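Local coordinates for PrgZ (Enterococcus faecalis, PDB 4FAJ), which binds peptide pheromone outside the cell as a membrane-anchored substrate-binding protein and probably serves in peptide uptake, at residues A[64-76]-A[80-92]. Sequence-based numbering, arbitrary orientation.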
loop_
_atom_site.group_PDB
_atom_site.type_symbol
_atom_site.label_atom_id
_atom_site.label_comp_id
_atom_site.label_asym_id
_atom_site.label_seq_id
_atom_site.Cartn_x
_atom_site.Cartn_y
_atom_site.Cartn_z
ATOM N N LEU A 64 15.773 8.962 10.307
ATOM C CA LEU A 64 14.881 7.809 10.379
ATOM C C LEU A 64 15.181 6.859 9.223
ATOM O O LEU A 64 16.075 7.114 8.422
ATOM C CB LEU A 64 13.417 8.266 10.334
ATOM C CG LEU A 64 12.997 9.352 11.346
ATOM C CD1 LEU A 64 11.530 9.735 11.144
ATOM C CD2 LEU A 64 13.240 8.918 12.786
ATOM N N THR A 65 14.435 5.760 9.135
ATOM C CA THR A 65 14.748 4.726 8.167
ATOM C C THR A 65 13.611 4.479 7.190
ATOM O O THR A 65 12.457 4.820 7.449
ATOM C CB THR A 65 15.123 3.396 8.861
ATOM O OG1 THR A 65 13.996 2.885 9.576
ATOM C CG2 THR A 65 16.276 3.607 9.825
ATOM N N ALA A 66 13.963 3.845 6.078
ATOM C CA ALA A 66 13.026 3.512 5.006
ATOM C C ALA A 66 13.438 2.150 4.464
ATOM O O ALA A 66 14.607 1.763 4.594
ATOM C CB ALA A 66 13.094 4.570 3.895
ATOM N N GLY A 67 12.498 1.438 3.846
ATOM C CA GLY A 67 12.764 0.083 3.338
ATOM C C GLY A 67 13.249 0.026 1.896
ATOM O O GLY A 67 13.901 -0.943 1.502
ATOM N N THR A 68 12.923 1.052 1.100
ATOM C CA THR A 68 13.343 1.129 -0.307
ATOM C C THR A 68 13.603 2.584 -0.685
ATOM O O THR A 68 13.204 3.480 0.053
ATOM C CB THR A 68 12.251 0.607 -1.283
ATOM O OG1 THR A 68 11.199 1.580 -1.393
ATOM C CG2 THR A 68 11.669 -0.761 -0.851
ATOM N N PRO A 69 14.253 2.825 -1.846
ATOM C CA PRO A 69 14.293 4.192 -2.367
ATOM C C PRO A 69 12.900 4.700 -2.708
ATOM O O PRO A 69 11.969 3.914 -2.870
ATOM C CB PRO A 69 15.138 4.072 -3.636
ATOM C CG PRO A 69 15.951 2.775 -3.428
ATOM C CD PRO A 69 14.989 1.891 -2.718
ATOM N N VAL A 70 12.763 6.015 -2.792
ATOM C CA VAL A 70 11.527 6.632 -3.255
ATOM C C VAL A 70 11.317 6.222 -4.701
ATOM O O VAL A 70 12.263 6.222 -5.471
ATOM C CB VAL A 70 11.613 8.160 -3.128
ATOM C CG1 VAL A 70 10.479 8.836 -3.889
ATOM C CG2 VAL A 70 11.598 8.563 -1.643
ATOM N N GLN A 71 10.091 5.848 -5.058
ATOM C CA GLN A 71 9.765 5.398 -6.408
ATOM C C GLN A 71 8.991 6.443 -7.237
ATOM O O GLN A 71 9.183 6.526 -8.450
ATOM C CB GLN A 71 8.947 4.121 -6.349
ATOM C CG GLN A 71 9.604 2.996 -5.607
ATOM C CD GLN A 71 10.855 2.520 -6.307
ATOM O OE1 GLN A 71 10.814 2.183 -7.486
ATOM N NE2 GLN A 71 11.965 2.486 -5.590
ATOM N N SER A 72 8.143 7.237 -6.580
ATOM C CA SER A 72 7.369 8.277 -7.246
ATOM C C SER A 72 7.233 9.528 -6.371
ATOM O O SER A 72 7.155 9.429 -5.138
ATOM C CB SER A 72 5.974 7.736 -7.615
ATOM O OG SER A 72 5.137 8.760 -8.118
ATOM N N LEU A 73 7.228 10.691 -7.019
ATOM C CA LEU A 73 6.926 11.963 -6.372
ATOM C C LEU A 73 5.608 12.560 -6.892
ATOM O O LEU A 73 5.339 13.753 -6.695
ATOM C CB LEU A 73 8.071 12.951 -6.597
ATOM C CG LEU A 73 9.457 12.534 -6.120
ATOM C CD1 LEU A 73 10.492 13.574 -6.544
ATOM C CD2 LEU A 73 9.448 12.366 -4.615
ATOM N N ASP A 74 4.801 11.737 -7.555
ATOM C CA ASP A 74 3.557 12.182 -8.189
ATOM C C ASP A 74 2.362 11.419 -7.599
ATOM O O ASP A 74 2.259 10.197 -7.757
ATOM C CB ASP A 74 3.640 11.965 -9.697
ATOM C CG ASP A 74 2.412 12.481 -10.458
ATOM O OD1 ASP A 74 1.446 13.008 -9.855
ATOM O OD2 ASP A 74 2.414 12.341 -11.698
ATOM N N PRO A 75 1.431 12.145 -6.950
ATOM C CA PRO A 75 0.203 11.535 -6.427
ATOM C C PRO A 75 -0.494 10.579 -7.398
ATOM O O PRO A 75 -1.045 9.557 -6.985
ATOM C CB PRO A 75 -0.697 12.754 -6.164
ATOM C CG PRO A 75 0.241 13.832 -5.817
ATOM C CD PRO A 75 1.454 13.603 -6.701
ATOM N N ALA A 76 -0.496 10.925 -8.676
ATOM C CA ALA A 76 -1.173 10.116 -9.674
ATOM C C ALA A 76 -0.515 8.752 -9.870
ATOM O O ALA A 76 -1.201 7.804 -10.224
ATOM C CB ALA A 76 -1.261 10.867 -11.009
ATOM N N ASP A 80 3.549 2.656 -3.829
ATOM C CA ASP A 80 4.379 1.936 -2.845
ATOM C C ASP A 80 4.489 2.707 -1.525
ATOM O O ASP A 80 4.396 3.940 -1.515
ATOM C CB ASP A 80 5.787 1.716 -3.410
ATOM C CG ASP A 80 6.578 2.992 -3.457
ATOM O OD1 ASP A 80 6.276 3.802 -4.364
ATOM O OD2 ASP A 80 7.444 3.203 -2.564
ATOM N N GLN A 81 4.717 1.982 -0.420
ATOM C CA GLN A 81 4.722 2.587 0.910
ATOM C C GLN A 81 5.755 3.677 1.095
ATOM O O GLN A 81 5.448 4.690 1.702
ATOM C CB GLN A 81 4.887 1.553 2.044
ATOM C CG GLN A 81 4.813 2.183 3.497
ATOM C CD GLN A 81 3.493 2.961 3.837
ATOM O OE1 GLN A 81 3.430 4.213 3.757
ATOM N NE2 GLN A 81 2.452 2.222 4.240
ATOM N N THR A 82 6.979 3.493 0.602
ATOM C CA THR A 82 8.012 4.530 0.810
ATOM C C THR A 82 7.634 5.857 0.150
ATOM O O THR A 82 7.777 6.925 0.756
ATOM C CB THR A 82 9.385 4.107 0.282
ATOM O OG1 THR A 82 9.787 2.866 0.890
ATOM C CG2 THR A 82 10.443 5.191 0.549
ATOM N N SER A 83 7.185 5.798 -1.098
ATOM C CA SER A 83 6.758 7.017 -1.799
ATOM C C SER A 83 5.542 7.660 -1.116
ATOM O O SER A 83 5.447 8.883 -1.009
ATOM C CB SER A 83 6.421 6.706 -3.249
ATOM O OG SER A 83 7.505 6.085 -3.909
ATOM N N ILE A 84 4.621 6.832 -0.639
ATOM C CA ILE A 84 3.381 7.328 -0.049
ATOM C C ILE A 84 3.609 7.989 1.313
ATOM O O ILE A 84 3.050 9.054 1.572
ATOM C CB ILE A 84 2.312 6.231 -0.013
ATOM C CG1 ILE A 84 1.752 6.041 -1.425
ATOM C CG2 ILE A 84 1.197 6.577 0.969
ATOM C CD1 ILE A 84 0.842 4.830 -1.564
ATOM N N THR A 85 4.432 7.385 2.171
ATOM C CA THR A 85 4.862 8.062 3.398
ATOM C C THR A 85 5.551 9.421 3.143
ATOM O O THR A 85 5.272 10.412 3.841
ATOM C CB THR A 85 5.780 7.154 4.250
ATOM O OG1 THR A 85 4.992 6.096 4.819
ATOM C CG2 THR A 85 6.448 7.957 5.388
ATOM N N LEU A 86 6.432 9.488 2.144
ATOM C CA LEU A 86 7.066 10.764 1.828
ATOM C C LEU A 86 6.013 11.787 1.396
ATOM O O LEU A 86 5.989 12.914 1.892
ATOM C CB LEU A 86 8.102 10.619 0.728
ATOM C CG LEU A 86 8.709 11.934 0.228
ATOM C CD1 LEU A 86 9.402 12.684 1.357
ATOM C CD2 LEU A 86 9.676 11.621 -0.922
ATOM N N LEU A 87 5.141 11.385 0.480
ATOM C CA LEU A 87 4.101 12.293 -0.027
ATOM C C LEU A 87 3.124 12.713 1.080
ATOM O O LEU A 87 2.671 13.865 1.099
ATOM C CB LEU A 87 3.355 11.687 -1.234
ATOM C CG LEU A 87 4.082 11.675 -2.579
ATOM C CD1 LEU A 87 3.203 11.011 -3.672
ATOM C CD2 LEU A 87 4.515 13.054 -3.028
ATOM N N ALA A 88 2.816 11.812 2.017
ATOM C CA ALA A 88 1.951 12.163 3.154
ATOM C C ALA A 88 2.576 13.251 4.043
ATOM O O ALA A 88 1.869 13.944 4.771
ATOM C CB ALA A 88 1.599 10.916 3.979
ATOM N N ASN A 89 3.890 13.425 3.933
ATOM C CA ASN A 89 4.640 14.383 4.753
ATOM C C ASN A 89 5.143 15.652 4.023
ATOM O O ASN A 89 5.307 16.706 4.665
ATOM C CB ASN A 89 5.780 13.650 5.447
ATOM C CG ASN A 89 5.289 12.768 6.567
ATOM O OD1 ASN A 89 4.967 13.255 7.650
ATOM N ND2 ASN A 89 5.229 11.462 6.322
ATOM N N VAL A 90 5.367 15.572 2.708
ATOM C CA VAL A 90 5.688 16.769 1.924
ATOM C C VAL A 90 4.480 17.347 1.183
ATOM O O VAL A 90 4.529 18.483 0.717
ATOM C CB VAL A 90 6.930 16.580 0.980
ATOM C CG1 VAL A 90 8.172 16.213 1.803
ATOM C CG2 VAL A 90 6.653 15.548 -0.126
ATOM N N MET A 91 3.382 16.590 1.118
ATOM C CA MET A 91 2.135 17.067 0.546
ATOM C C MET A 91 0.988 16.888 1.552
ATOM O O MET A 91 1.193 16.395 2.669
ATOM C CB MET A 91 1.819 16.343 -0.771
ATOM C CG MET A 91 2.817 16.623 -1.873
ATOM S SD MET A 91 2.244 16.119 -3.491
ATOM C CE MET A 91 1.101 17.442 -3.924
ATOM N N GLU A 92 -0.198 17.335 1.160
ATOM C CA GLU A 92 -1.400 17.244 1.992
ATOM C C GLU A 92 -2.633 17.221 1.099
ATOM O O GLU A 92 -2.635 17.808 0.018
ATOM C CB GLU A 92 -1.476 18.446 2.937
ATOM C CG GLU A 92 -2.639 18.387 3.917
ATOM C CD GLU A 92 -2.639 19.540 4.882
ATOM O OE1 GLU A 92 -2.829 20.704 4.443
ATOM O OE2 GLU A 92 -2.463 19.274 6.086
HETATM O O HOH W 1 9.969 2.808 3.679
HETATM O O HOH W 2 8.248 1.067 -1.241
#
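Asp-80, the N-cap of helix 81-90, sets its carboxylate against the bent chain of Gln-71, OD1 lying 3.3 Å from Gln-71 CB, where strand 61-66 and its loop lead into the helix, in the fold of solute-binding protein family 5. Strand 61-66 is an edge strand of a mixed sheet, and the loop after it runs alongside the helix, from N-terminal to C-terminal end. With CG between its own N and carbonyl carbon (chi1 72°), Asp-80 reaches forward over the first turn: OD2 takes Ser-83 N from above the carboxylate plane, while OD1 takes the Ser-83 hydroxyl on its syn lone pair at 2.6 Å from OG. Water 2 gives one proton to OD2 and another to Thr-68 OG1. Thr-82 comes next, its hydroxyl beside that of Thr-68, OG1 to OG1 3.0 Å, and joined through water 1 to Gly-67 N; its methyl CG2 rests on Thr-68 O at 3.3 Å. Thr-68 also packs on an apolar side chain of the bound peptide, which puts this polar corner next to the binding site. Ser-83 is the hub: OG accepts from two successive loop amides, Gln-71 N at 2.8 Å and Ser-72 N at 3.0 Å. Both bonds are moderately bent; with the hydrogen bond the hydroxyl donates to Asp-80 OD1, three bonds fix its rotation. The same carboxylate thus caps the helix and orients the hydroxyl that holds the loop. One turn on, the contact becomes apolar. Leu-86 CD2 touches both Val-70 CG2 and Leu-73 CD2, and its side chain also meets Ile-255. Leu-87 spreads its two methyls along the loop backbone, CD2 by Leu-73 O and CD1 by Pro-75 N. Just past the helix, Met-91, bent at chi3, crosses the proline ring at about a right angle, SD 3.8 Å from Pro-75 CG.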